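PDB 5INW: putative angiotensinogen from Lampetra fluviatilis, which binds heparin and inhibits thrombin, an inhibition that heparin promotes, and probably acts in general as a serpin-type serine protease inhibitor. Local coordinates for residues A[225-230]-A[243-248]; A[254-259]-A[279-284]; A[293-298]-A[320-325]; A[392-397]-A[411-416]. The protein carries 1 engineered substitution. All coordinates share one frame; numbering follows the deposited sequence.

Contact 1 (A[225-230]-A[243-248]); sequences KKFPDV and VNVIYF
Phe227 reaches Val245 because its CG stands opposite its own carbonyl carbon and beside the backbone N (chi1 -65°), which lowers the ring onto the strand. The two side chains come from opposite directions. Val245 CB lies 3.8 Å from the centroid of the Phe227 ring and 11° off its normal, a CH-pi contact over the middle of one face. The two methyls of Val245 spread over the same face toward different parts of the rim, with CG1 nearest CD2 of Phe227 and CG2 near CD1 and CE1. The rim of the same ring is engaged as well: Tyr247 CB sits in its plane, 3.9 Å from Phe227 CE1, and the backbone O of Ile246 lies near that plane, 3.6 Å from Phe227 CZ. Cutting Phe227 back to an alanine would probably leave Val245 and the CB of Tyr247 without their aromatic neighbour and open a gap between loop and strand. On one flank Lys226, bent at chi2 and chi4, crosses the Tyr247 ring obliquely, its CE 3.5 Å from Tyr247 CZ; the Tyr247 hydroxyl is hydrogen-bonded to Glu407. On the other, Val230 adds a looser aliphatic touch, CG1 lying 4.3 Å from Val243 CG1. The example illustrates how an irregular segment can be held to a sheet largely by side-chain packing, with no strand pairing between the two. Residues 225-230 follow helix 208-221, whose Ile219 touches both Phe227 and Val230, and they lie over residues 243-248 of strand 238-251, which runs between strands 168-179 and 405-417 in the large serpin sheet.

Contact 2 (A[254-259]-A[279-284]); sequences NKFEPD and MHQRAK
Phe256 is held between two side chains of strand 279-283, Met279 on one face of its ring and Gln281 on the other. Met279 crosses the ring at about a right angle, and the bend at chi3 (-56°) carries its CE methyl over the same face as the sulfur. The SD atom of Met279 lies 4.3 Å from the centroid of the Phe256 ring and the CE atom 3.9 Å, the latter 18° off the ring normal; these are a Met-aromatic and a CH-pi contact. Nearer the backbone, Met279 CB meets Phe256 CD2 at 3.6 Å. Across the ring, Gln281 extends from CG onward and lays its amide almost flat on the aromatic surface, the two planes 18° apart, with Gln281 CG 3.6 Å from Phe256 CE2. Farther along, the side chains of Asn254 and Ala283 meet through their CB atoms at 4.0 Å. Because alternate residues of the strand point the same way, Met279 and Gln281 together make a slot into which a ring from a loop can fit. Trp252 meets the Phe256 ring edge to face, and Leu347 and Leu349 of strand 345-359 line it further. A backbone bond to Glu403 ties Phe256 to the turn ahead of strand 405-417. The position is consistent with the breach of serpins, where the upper end of the main sheet meets the antiparallel pair 261-267 and 273-283, and where Phe256 has a Met-aromatic contact on one face and a stacked amide on the other.

Contact 3 (A[293-298]-A[320-325]); sequences LRSTVV and PKVEES
Leu293 reaches across to helix 320-325, and its side chain can be followed outward atom by atom. Its CB comes first, meeting Val322 CG2 at 4.3 Å; the same methyl also lies 3.7 Å from the backbone O of Leu293. Beyond CG the two branches part. Leu293 CD2 rests 3.7 Å from the carbonyl O of Lys321, while CD1 ends 3.6 Å from Ser325 OG, so the leucine tip lies against polar atoms of one helical turn. The serine hydroxyl is already committed: folded back between its own N and carbonyl carbon (chi1 68°), Ser325 OG donates to Val322 O at 2.8 Å, in the carbonyl plane and on a lone pair. With its hydrogen turned into the helix, this hydroxyl can probably tolerate an aliphatic neighbour. Ser295 adds a lighter touch, its OG 4.1 Å from Val322 CG2. Gln330 and Trp334 of helix 328-337 also pack on Leu293, and Val322 touches Val13 of the C-terminal peptide, a separate chain. Just after the leucine comes a G1 beta bulge, Arg294 and Ser295 together facing Asp290, with Arg294 in the left-handed region (phi 52°). The contact thus joins the hairpin of strands 287-290 and 295-301 to a short helix flanking it, an arrangement familiar from the B sheet of serpins.

Contact 4 (A[392-397]-A[411-416]); sequences KITHKS and ETVVGI
His395 and Thr412 join their side chains across the two strands: ND1 of the imidazole and OG1 of the threonine are 3.0 Å apart in a hydrogen bond that either could donate, the hydroxyl lying at the ring edge and in its plane. With CG opposite the backbone N (chi1 -175°), the His395 ring stands where this edge meets its partner. On the same face Ile393 and Val414 run side by side, CG1 to CG1 4.0 Å; on the other, Thr394 OG1 lies 3.6 Å from Val413 CB, and Lys396 lies alongside Glu411. Beneath the side chains runs an antiparallel ladder, firm at Gly415 N to Lys392 O (2.8 Å) and at Lys396 N to Glu411 O (3.0 Å). In a cleaved serpin this is the expected hairpin: strand 405-417 is the reactive loop, inserted into the main sheet beside strand 389-401. Behind the pair, His395 NE2 is bonded to Ser109 N and Thr412 OG1 to Ser112 OG, while Ile113 of helix 110-122 touches both side chains. A leucine in place of His395 would probably leave the Thr412 hydroxyl without its cross-strand mate and Ser109 N without its acceptor.

Read from the N terminus, the four contacts come in series, each closing before the next opens, so none nests or crosses. Contact 1 closes the loop after helix 208-221 onto strand 238-251. Contact 2, its centre about 30 Å from that of contact 1, sets the segment leaving that strand against strand 273-283. Contact 3 ties the three-stranded sheet to helix 319-325, on the opposite side of the chain's centre from contacts 1 and 4. Contact 4 closes the final hairpin and returns to contact 1: the backbone of Asn244 probably bonds to Thr412, and Phe227 and Val230 pack on Glu411, so loop, central strand and inserted strand meet.

Contact 1 (A[225-230]-A[243-248])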
loop_
_atom_site.group_PDB
_atom_site.type_symbol
_atom_site.label_atom_id
_atom_site.label_comp_id
_atom_site.label_asym_id
_atom_site.label_seq_id
_atom_site.Cartn_x
_atom_site.Cartn_y
_atom_site.Cartn_z
ATOM N N LYS A 225 -18.121 -5.868 -5.198
ATOM C CA LYS A 225 -18.495 -4.449 -5.273
ATOM C C LYS A 225 -17.713 -3.470 -4.383
ATOM O O LYS A 225 -18.146 -2.335 -4.185
ATOM C CB LYS A 225 -20.012 -4.275 -5.046
ATOM C CG LYS A 225 -20.902 -5.142 -5.948
ATOM C CD LYS A 225 -22.347 -4.638 -6.016
ATOM C CE LYS A 225 -23.174 -5.404 -7.038
ATOM N NZ LYS A 225 -24.521 -4.792 -7.227
ATOM N N LYS A 226 -16.551 -3.877 -3.887
ATOM C CA LYS A 226 -15.700 -2.948 -3.140
ATOM C C LYS A 226 -14.923 -2.059 -4.105
ATOM O O LYS A 226 -14.588 -0.930 -3.794
ATOM C CB LYS A 226 -14.726 -3.715 -2.251
ATOM C CG LYS A 226 -15.373 -4.396 -1.051
ATOM C CD LYS A 226 -16.006 -3.328 -0.135
ATOM C CE LYS A 226 -16.233 -3.814 1.294
ATOM N NZ LYS A 226 -17.324 -4.830 1.432
ATOM N N PHE A 227 -14.628 -2.600 -5.278
ATOM C CA PHE A 227 -13.869 -1.905 -6.275
ATOM C C PHE A 227 -14.653 -1.802 -7.590
ATOM O O PHE A 227 -14.555 -2.671 -8.464
ATOM C CB PHE A 227 -12.561 -2.657 -6.495
ATOM C CG PHE A 227 -11.665 -2.674 -5.309
ATOM C CD1 PHE A 227 -11.770 -3.655 -4.375
ATOM C CD2 PHE A 227 -10.722 -1.685 -5.136
ATOM C CE1 PHE A 227 -10.951 -3.663 -3.290
ATOM C CE2 PHE A 227 -9.899 -1.682 -4.049
ATOM C CZ PHE A 227 -10.004 -2.677 -3.126
ATOM N N PRO A 228 -15.466 -0.743 -7.725
ATOM C CA PRO A 228 -16.002 -0.368 -9.039
ATOM C C PRO A 228 -15.021 0.650 -9.593
ATOM O O PRO A 228 -14.061 1.007 -8.877
ATOM C CB PRO A 228 -17.309 0.298 -8.662
ATOM C CG PRO A 228 -17.001 0.985 -7.357
ATOM C CD PRO A 228 -15.935 0.186 -6.667
ATOM N N ASP A 229 -15.227 1.121 -10.815
ATOM C CA ASP A 229 -14.423 2.257 -11.382
ATOM C C ASP A 229 -12.863 2.323 -11.143
ATOM O O ASP A 229 -12.270 3.394 -11.161
ATOM C CB ASP A 229 -15.070 3.609 -11.009
ATOM C CG ASP A 229 -14.943 3.947 -9.521
ATOM O OD1 ASP A 229 -13.935 3.574 -8.864
ATOM O OD2 ASP A 229 -15.861 4.610 -8.994
ATOM N N VAL A 230 -12.206 1.182 -10.986
ATOM C CA VAL A 230 -10.772 1.131 -10.852
ATOM C C VAL A 230 -10.129 1.676 -12.132
ATOM O O VAL A 230 -9.041 2.236 -12.085
ATOM C CB VAL A 230 -10.281 -0.318 -10.607
ATOM C CG1 VAL A 230 -8.747 -0.443 -10.636
ATOM C CG2 VAL A 230 -10.792 -0.825 -9.278
ATOM N N VAL A 243 -3.638 -5.111 -12.996
ATOM C CA VAL A 243 -4.365 -4.506 -11.867
ATOM C C VAL A 243 -4.107 -5.313 -10.620
ATOM O O VAL A 243 -4.246 -6.532 -10.615
ATOM C CB VAL A 243 -5.889 -4.533 -12.122
ATOM C CG1 VAL A 243 -6.662 -4.246 -10.855
ATOM C CG2 VAL A 243 -6.240 -3.583 -13.248
ATOM N N ASN A 244 -3.692 -4.644 -9.573
ATOM C CA ASN A 244 -3.798 -5.207 -8.235
ATOM C C ASN A 244 -4.758 -4.320 -7.464
ATOM O O ASN A 244 -4.686 -3.091 -7.519
ATOM C CB ASN A 244 -2.466 -5.222 -7.466
ATOM C CG ASN A 244 -2.650 -5.732 -6.082
ATOM O OD1 ASN A 244 -3.006 -4.988 -5.169
ATOM N ND2 ASN A 244 -2.578 -7.040 -5.940
ATOM N N VAL A 245 -5.613 -4.976 -6.718
ATOM C CA VAL A 245 -6.320 -4.339 -5.628
ATOM C C VAL A 245 -6.080 -5.102 -4.331
ATOM O O VAL A 245 -5.924 -6.309 -4.335
ATOM C CB VAL A 245 -7.828 -4.262 -5.875
ATOM C CG1 VAL A 245 -8.052 -3.647 -7.218
ATOM C CG2 VAL A 245 -8.461 -5.639 -5.813
ATOM N N ILE A 246 -6.228 -4.381 -3.233
ATOM C CA ILE A 246 -6.062 -4.920 -1.908
ATOM C C ILE A 246 -6.985 -4.163 -0.983
ATOM O O ILE A 246 -7.072 -2.930 -1.032
ATOM C CB ILE A 246 -4.603 -4.833 -1.562
ATOM C CG1 ILE A 246 -4.307 -5.265 -0.168
ATOM C CG2 ILE A 246 -4.088 -3.419 -1.748
ATOM C CD1 ILE A 246 -2.806 -5.477 -0.075
ATOM N N TYR A 247 -7.701 -4.929 -0.175
ATOM C CA TYR A 247 -8.719 -4.438 0.718
ATOM C C TYR A 247 -8.464 -4.999 2.093
ATOM O O TYR A 247 -8.349 -6.219 2.221
ATOM C CB TYR A 247 -10.087 -4.920 0.269
ATOM C CG TYR A 247 -11.193 -4.569 1.241
ATOM C CD1 TYR A 247 -11.782 -3.346 1.187
ATOM C CD2 TYR A 247 -11.619 -5.469 2.242
ATOM C CE1 TYR A 247 -12.785 -3.006 2.065
ATOM C CE2 TYR A 247 -12.610 -5.140 3.152
ATOM C CZ TYR A 247 -13.199 -3.889 3.054
ATOM O OH TYR A 247 -14.221 -3.442 3.890
ATOM N N PHE A 248 -8.431 -4.115 3.099
ATOM C CA PHE A 248 -8.286 -4.480 4.503
ATOM C C PHE A 248 -9.423 -3.904 5.337
ATOM O O PHE A 248 -9.750 -2.712 5.197
ATOM C CB PHE A 248 -6.958 -3.912 5.010
ATOM C CG PHE A 248 -6.844 -3.815 6.512
ATOM C CD1 PHE A 248 -6.606 -4.949 7.275
ATOM C CD2 PHE A 248 -6.927 -2.593 7.146
ATOM C CE1 PHE A 248 -6.500 -4.873 8.642
ATOM C CE2 PHE A 248 -6.816 -2.502 8.526
ATOM C CZ PHE A 248 -6.581 -3.641 9.270
#

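Contact 2 (A[254-259]-A[279-284])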
loop_
_atom_site.group_PDB
_atom_site.type_symbol
_atom_site.label_atom_id
_atom_site.label_comp_id
_atom_site.label_asym_id
_atom_site.label_seq_id
_atom_site.Cartn_x
_atom_site.Cartn_y
_atom_site.Cartn_z
ATOM N N ASN A 254 -9.604 -2.999 20.871
ATOM C CA ASN A 254 -10.261 -2.176 21.854
ATOM C C ASN A 254 -11.033 -1.154 21.084
ATOM O O ASN A 254 -10.497 -0.156 20.622
ATOM C CB ASN A 254 -9.224 -1.486 22.692
ATOM C CG ASN A 254 -8.115 -2.405 23.070
ATOM O OD1 ASN A 254 -8.260 -3.164 24.023
ATOM N ND2 ASN A 254 -6.993 -2.357 22.333
ATOM N N LYS A 255 -12.313 -1.414 20.907
ATOM C CA LYS A 255 -13.168 -0.492 20.170
ATOM C C LYS A 255 -13.450 0.780 20.974
ATOM O O LYS A 255 -13.580 0.721 22.175
ATOM C CB LYS A 255 -14.469 -1.187 19.790
ATOM C CG LYS A 255 -14.297 -2.332 18.794
ATOM C CD LYS A 255 -15.613 -2.614 18.105
ATOM C CE LYS A 255 -15.631 -3.990 17.499
ATOM N NZ LYS A 255 -16.978 -4.229 16.931
ATOM N N PHE A 256 -13.520 1.916 20.288
ATOM C CA PHE A 256 -13.758 3.212 20.920
ATOM C C PHE A 256 -15.229 3.348 21.156
ATOM O O PHE A 256 -16.023 2.811 20.404
ATOM C CB PHE A 256 -13.389 4.372 20.004
ATOM C CG PHE A 256 -11.928 4.490 19.716
ATOM C CD1 PHE A 256 -11.351 3.796 18.621
ATOM C CD2 PHE A 256 -11.116 5.321 20.474
ATOM C CE1 PHE A 256 -9.990 3.917 18.330
ATOM C CE2 PHE A 256 -9.756 5.447 20.182
ATOM C CZ PHE A 256 -9.193 4.740 19.120
ATOM N N GLU A 257 -15.581 4.126 22.167
ATOM C CA GLU A 257 -16.974 4.447 22.432
ATOM C C GLU A 257 -17.340 5.713 21.610
ATOM O O GLU A 257 -16.636 6.735 21.686
ATOM C CB GLU A 257 -17.209 4.587 23.962
ATOM C CG GLU A 257 -18.655 4.778 24.411
ATOM C CD GLU A 257 -19.634 3.660 24.011
ATOM O OE1 GLU A 257 -19.190 2.493 23.756
ATOM O OE2 GLU A 257 -20.874 3.954 23.969
ATOM N N PRO A 258 -18.424 5.636 20.798
ATOM C CA PRO A 258 -18.964 6.825 20.117
ATOM C C PRO A 258 -19.345 7.976 21.038
ATOM O O PRO A 258 -19.017 9.125 20.739
ATOM C CB PRO A 258 -20.213 6.296 19.432
ATOM C CG PRO A 258 -19.861 4.880 19.127
ATOM C CD PRO A 258 -19.104 4.407 20.332
ATOM N N ASP A 259 -19.975 7.665 22.170
ATOM C CA ASP A 259 -20.234 8.661 23.214
ATOM C C ASP A 259 -19.016 9.532 23.578
ATOM O O ASP A 259 -19.185 10.697 23.892
ATOM C CB ASP A 259 -20.792 7.993 24.464
ATOM C CG ASP A 259 -22.175 7.440 24.243
ATOM O OD1 ASP A 259 -22.336 6.585 23.340
ATOM O OD2 ASP A 259 -23.100 7.859 24.969
ATOM N N MET A 279 -11.640 10.813 18.704
ATOM C CA MET A 279 -12.154 9.686 19.503
ATOM C C MET A 279 -11.332 9.537 20.743
ATOM O O MET A 279 -10.211 10.056 20.801
ATOM C CB MET A 279 -12.078 8.370 18.721
ATOM C CG MET A 279 -12.867 8.402 17.419
ATOM S SD MET A 279 -12.668 6.928 16.455
ATOM C CE MET A 279 -10.892 6.811 16.226
ATOM N N HIS A 280 -11.888 8.802 21.716
ATOM C CA HIS A 280 -11.329 8.761 23.067
ATOM C C HIS A 280 -11.557 7.429 23.745
ATOM O O HIS A 280 -12.667 6.869 23.693
ATOM C CB HIS A 280 -11.935 9.858 23.910
ATOM C CG HIS A 280 -11.644 11.228 23.413
ATOM N ND1 HIS A 280 -10.485 11.898 23.736
ATOM C CD2 HIS A 280 -12.367 12.066 22.638
ATOM C CE1 HIS A 280 -10.496 13.088 23.164
ATOM N NE2 HIS A 280 -11.631 13.220 22.499
ATOM N N GLN A 281 -10.495 6.932 24.382
ATOM C CA GLN A 281 -10.552 5.654 25.094
ATOM C C GLN A 281 -9.423 5.521 26.122
ATOM O O GLN A 281 -8.313 6.104 26.020
ATOM C CB GLN A 281 -10.563 4.395 24.172
ATOM C CG GLN A 281 -9.255 4.093 23.445
ATOM C CD GLN A 281 -9.293 2.821 22.607
ATOM O OE1 GLN A 281 -10.338 2.214 22.387
ATOM N NE2 GLN A 281 -8.138 2.427 22.130
ATOM N N ARG A 282 -9.753 4.763 27.155
ATOM C CA ARG A 282 -8.808 4.375 28.154
ATOM C C ARG A 282 -8.640 2.880 27.938
ATOM O O ARG A 282 -9.517 2.104 28.332
ATOM C CB ARG A 282 -9.312 4.724 29.567
ATOM C CG ARG A 282 -8.170 5.080 30.506
ATOM C CD ARG A 282 -8.504 5.036 31.994
ATOM N NE ARG A 282 -8.594 3.666 32.497
ATOM C CZ ARG A 282 -8.655 3.316 33.781
ATOM N NH1 ARG A 282 -8.636 4.230 34.746
ATOM N NH2 ARG A 282 -8.738 2.024 34.105
ATOM N N ALA A 283 -7.538 2.474 27.298
ATOM C CA ALA A 283 -7.208 1.044 27.191
ATOM C C ALA A 283 -5.726 0.737 27.416
ATOM O O ALA A 283 -4.900 1.651 27.490
ATOM C CB ALA A 283 -7.686 0.504 25.861
ATOM N N LYS A 284 -5.423 -0.559 27.526
ATOM C CA LYS A 284 -4.061 -1.077 27.713
ATOM C C LYS A 284 -3.309 -1.202 26.371
ATOM O O LYS A 284 -3.390 -2.226 25.697
ATOM C CB LYS A 284 -4.117 -2.440 28.414
ATOM C CG LYS A 284 -4.876 -2.407 29.725
ATOM C CD LYS A 284 -4.836 -3.733 30.453
ATOM C CE LYS A 284 -5.660 -3.604 31.709
ATOM N NZ LYS A 284 -5.561 -4.818 32.548
#

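Contact 3 (A[293-298]-A[320-325])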
loop_
_atom_site.group_PDB
_atom_site.type_symbol
_atom_site.label_atom_id
_atom_site.label_comp_id
_atom_site.label_asym_id
_atom_site.label_seq_id
_atom_site.Cartn_x
_atom_site.Cartn_y
_atom_site.Cartn_z
ATOM N N LEU A 293 14.144 10.244 18.225
ATOM C CA LEU A 293 13.303 10.914 17.175
ATOM C C LEU A 293 12.262 11.928 17.696
ATOM O O LEU A 293 11.457 12.436 16.904
ATOM C CB LEU A 293 12.605 9.862 16.305
ATOM C CG LEU A 293 13.530 8.957 15.474
ATOM C CD1 LEU A 293 12.741 7.819 14.849
ATOM C CD2 LEU A 293 14.283 9.727 14.389
ATOM N N ARG A 294 12.298 12.215 19.010
ATOM C CA ARG A 294 11.479 13.258 19.645
ATOM C C ARG A 294 9.992 13.136 19.316
ATOM O O ARG A 294 9.317 14.122 18.977
ATOM C CB ARG A 294 12.001 14.644 19.263
ATOM C CG ARG A 294 13.387 14.967 19.809
ATOM C CD ARG A 294 13.684 16.442 19.654
ATOM N NE ARG A 294 15.085 16.621 19.276
ATOM C CZ ARG A 294 15.565 16.441 18.036
ATOM N NH1 ARG A 294 14.778 16.073 17.020
ATOM N NH2 ARG A 294 16.857 16.634 17.800
ATOM N N SER A 295 9.507 11.902 19.437
ATOM C CA SER A 295 8.182 11.520 18.977
ATOM C C SER A 295 7.644 10.331 19.747
ATOM O O SER A 295 8.398 9.487 20.251
ATOM C CB SER A 295 8.234 11.194 17.485
ATOM O OG SER A 295 8.974 10.022 17.258
ATOM N N THR A 296 6.324 10.313 19.860
ATOM C CA THR A 296 5.584 9.276 20.566
ATOM C C THR A 296 5.207 8.154 19.584
ATOM O O THR A 296 4.694 8.431 18.497
ATOM C CB THR A 296 4.262 9.856 21.192
ATOM O OG1 THR A 296 4.514 11.093 21.882
ATOM C CG2 THR A 296 3.637 8.868 22.157
ATOM N N VAL A 297 5.440 6.900 19.978
ATOM C CA VAL A 297 5.034 5.708 19.208
ATOM C C VAL A 297 3.969 4.926 19.967
ATOM O O VAL A 297 4.110 4.708 21.168
ATOM C CB VAL A 297 6.242 4.770 18.968
ATOM C CG1 VAL A 297 5.816 3.475 18.253
ATOM C CG2 VAL A 297 7.327 5.505 18.183
ATOM N N VAL A 298 2.947 4.438 19.260
ATOM C CA VAL A 298 1.876 3.644 19.870
ATOM C C VAL A 298 1.362 2.582 18.930
ATOM O O VAL A 298 1.221 2.823 17.741
ATOM C CB VAL A 298 0.710 4.557 20.348
ATOM C CG1 VAL A 298 0.078 5.341 19.217
ATOM C CG2 VAL A 298 -0.377 3.768 21.058
ATOM N N PRO A 320 10.255 15.608 9.329
ATOM C CA PRO A 320 11.160 15.090 8.315
ATOM C C PRO A 320 12.234 14.094 8.788
ATOM O O PRO A 320 12.703 13.293 7.996
ATOM C CB PRO A 320 11.782 16.372 7.748
ATOM C CG PRO A 320 10.687 17.359 7.890
ATOM C CD PRO A 320 10.197 17.081 9.258
ATOM N N LYS A 321 12.674 14.204 10.029
ATOM C CA LYS A 321 13.715 13.323 10.549
ATOM C C LYS A 321 13.098 12.008 10.959
ATOM O O LYS A 321 13.781 10.991 10.959
ATOM C CB LYS A 321 14.479 13.974 11.721
ATOM C CG LYS A 321 15.184 15.272 11.318
ATOM C CD LYS A 321 16.241 15.720 12.323
ATOM C CE LYS A 321 17.578 15.029 12.076
ATOM N NZ LYS A 321 18.604 15.541 13.011
ATOM N N VAL A 322 11.806 12.028 11.303
ATOM C CA VAL A 322 11.038 10.806 11.527
ATOM C C VAL A 322 10.861 10.098 10.177
ATOM O O VAL A 322 11.286 8.940 9.990
ATOM C CB VAL A 322 9.679 11.110 12.182
ATOM C CG1 VAL A 322 8.818 9.855 12.254
ATOM C CG2 VAL A 322 9.875 11.701 13.585
ATOM N N GLU A 323 10.284 10.820 9.219
ATOM C CA GLU A 323 10.046 10.290 7.866
ATOM C C GLU A 323 11.308 9.927 7.103
ATOM O O GLU A 323 11.243 9.110 6.222
ATOM C CB GLU A 323 9.187 11.268 7.053
ATOM C CG GLU A 323 7.765 11.310 7.594
ATOM C CD GLU A 323 6.807 12.187 6.817
ATOM O OE1 GLU A 323 7.235 13.168 6.193
ATOM O OE2 GLU A 323 5.599 11.906 6.839
ATOM N N GLU A 324 12.442 10.562 7.419
ATOM C CA GLU A 324 13.756 10.150 6.896
ATOM C C GLU A 324 14.238 8.797 7.403
ATOM O O GLU A 324 14.858 8.061 6.662
ATOM C CB GLU A 324 14.837 11.188 7.214
ATOM C CG GLU A 324 15.017 12.221 6.128
ATOM C CD GLU A 324 15.385 11.560 4.828
ATOM O OE1 GLU A 324 16.391 10.799 4.830
ATOM O OE2 GLU A 324 14.646 11.776 3.826
ATOM N N SER A 325 13.979 8.475 8.665
ATOM C CA SER A 325 14.513 7.249 9.271
ATOM C C SER A 325 13.753 5.967 8.900
ATOM O O SER A 325 14.276 4.869 9.180
ATOM C CB SER A 325 14.514 7.367 10.786
ATOM O OG SER A 325 13.192 7.382 11.260
#

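Contact 4 (A[392-397]-A[411-416])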
loop_
_atom_site.group_PDB
_atom_site.type_symbol
_atom_site.label_atom_id
_atom_site.label_comp_id
_atom_site.label_asym_id
_atom_site.label_seq_id
_atom_site.Cartn_x
_atom_site.Cartn_y
_atom_site.Cartn_z
ATOM N N LYS A 392 2.158 3.740 -18.253
ATOM C CA LYS A 392 1.583 4.416 -17.125
ATOM C C LYS A 392 1.380 3.463 -15.927
ATOM O O LYS A 392 0.910 2.309 -16.099
ATOM C CB LYS A 392 0.225 4.986 -17.560
ATOM C CG LYS A 392 -0.511 5.739 -16.445
ATOM C CD LYS A 392 -1.387 6.880 -16.953
ATOM C CE LYS A 392 -1.239 8.141 -16.103
ATOM N NZ LYS A 392 -1.652 9.394 -16.830
ATOM N N ILE A 393 1.660 3.982 -14.731
ATOM C CA ILE A 393 1.356 3.308 -13.461
ATOM C C ILE A 393 0.732 4.227 -12.417
ATOM O O ILE A 393 1.363 5.151 -11.952
ATOM C CB ILE A 393 2.621 2.762 -12.811
ATOM C CG1 ILE A 393 3.286 1.752 -13.721
ATOM C CG2 ILE A 393 2.299 2.083 -11.498
ATOM C CD1 ILE A 393 4.480 1.059 -13.076
ATOM N N THR A 394 -0.512 3.977 -12.069
ATOM C CA THR A 394 -1.176 4.784 -11.068
ATOM C C THR A 394 -1.248 3.965 -9.800
ATOM O O THR A 394 -1.070 2.762 -9.835
ATOM C CB THR A 394 -2.554 5.299 -11.565
ATOM O OG1 THR A 394 -3.323 4.248 -12.159
ATOM C CG2 THR A 394 -2.327 6.306 -12.647
ATOM N N HIS A 395 -1.409 4.648 -8.678
ATOM C CA HIS A 395 -1.655 4.021 -7.405
ATOM C C HIS A 395 -2.621 4.904 -6.693
ATOM O O HIS A 395 -2.446 6.068 -6.655
ATOM C CB HIS A 395 -0.393 3.846 -6.587
ATOM C CG HIS A 395 -0.632 3.099 -5.327
ATOM N ND1 HIS A 395 -0.712 1.727 -5.282
ATOM C CD2 HIS A 395 -0.925 3.529 -4.086
ATOM C CE1 HIS A 395 -1.004 1.348 -4.055
ATOM N NE2 HIS A 395 -1.129 2.423 -3.311
ATOM N N LYS A 396 -3.676 4.331 -6.170
ATOM C CA LYS A 396 -4.774 5.065 -5.529
ATOM C C LYS A 396 -5.091 4.310 -4.220
ATOM O O LYS A 396 -5.112 3.060 -4.196
ATOM C CB LYS A 396 -5.952 5.064 -6.491
ATOM C CG LYS A 396 -6.936 6.193 -6.326
ATOM C CD LYS A 396 -8.048 5.899 -5.292
ATOM C CE LYS A 396 -8.932 7.123 -5.039
ATOM N NZ LYS A 396 -10.332 6.740 -4.723
ATOM N N SER A 397 -5.268 5.027 -3.115
ATOM C CA SER A 397 -5.552 4.372 -1.815
ATOM C C SER A 397 -6.459 5.166 -0.905
ATOM O O SER A 397 -6.508 6.361 -1.021
ATOM C CB SER A 397 -4.241 4.084 -1.098
ATOM O OG SER A 397 -3.580 5.316 -0.911
ATOM N N GLU A 411 -5.261 0.299 -4.919
ATOM C CA GLU A 411 -5.458 -0.111 -6.315
ATOM C C GLU A 411 -4.231 0.336 -7.087
ATOM O O GLU A 411 -3.934 1.531 -7.092
ATOM C CB GLU A 411 -6.573 0.715 -6.881
ATOM C CG GLU A 411 -7.883 0.709 -6.112
ATOM C CD GLU A 411 -8.940 1.582 -6.763
ATOM O OE1 GLU A 411 -8.604 2.566 -7.479
ATOM O OE2 GLU A 411 -10.128 1.285 -6.537
ATOM N N THR A 412 -3.520 -0.603 -7.706
ATOM C CA THR A 412 -2.449 -0.276 -8.612
ATOM C C THR A 412 -2.833 -0.739 -10.004
ATOM O O THR A 412 -3.250 -1.870 -10.194
ATOM C CB THR A 412 -1.217 -1.012 -8.206
ATOM O OG1 THR A 412 -1.032 -0.789 -6.802
ATOM C CG2 THR A 412 -0.011 -0.561 -9.010
ATOM N N VAL A 413 -2.664 0.152 -10.971
ATOM C CA VAL A 413 -2.984 -0.082 -12.354
ATOM C C VAL A 413 -1.727 0.175 -13.195
ATOM O O VAL A 413 -1.115 1.219 -13.064
ATOM C CB VAL A 413 -4.148 0.828 -12.810
ATOM C CG1 VAL A 413 -4.477 0.607 -14.277
ATOM C CG2 VAL A 413 -5.357 0.521 -12.013
ATOM N N VAL A 414 -1.422 -0.740 -14.129
ATOM C CA VAL A 414 -0.283 -0.618 -15.038
ATOM C C VAL A 414 -0.800 -0.704 -16.447
ATOM O O VAL A 414 -1.578 -1.583 -16.752
ATOM C CB VAL A 414 0.714 -1.757 -14.830
ATOM C CG1 VAL A 414 1.970 -1.520 -15.663
ATOM C CG2 VAL A 414 1.110 -1.866 -13.352
ATOM N N GLY A 415 -0.408 0.216 -17.313
ATOM C CA GLY A 415 -0.903 0.184 -18.693
ATOM C C GLY A 415 0.278 -0.094 -19.561
ATOM O O GLY A 415 1.302 0.586 -19.422
ATOM N N ILE A 416 0.155 -1.063 -20.458
ATOM C CA ILE A 416 1.237 -1.450 -21.317
ATOM C C ILE A 416 0.843 -1.145 -22.777
ATOM O O ILE A 416 -0.195 -1.567 -23.213
ATOM C CB ILE A 416 1.529 -2.972 -21.203
ATOM C CG1 ILE A 416 1.622 -3.470 -19.762
ATOM C CG2 ILE A 416 2.818 -3.367 -21.956
ATOM C CD1 ILE A 416 2.963 -3.330 -19.120
#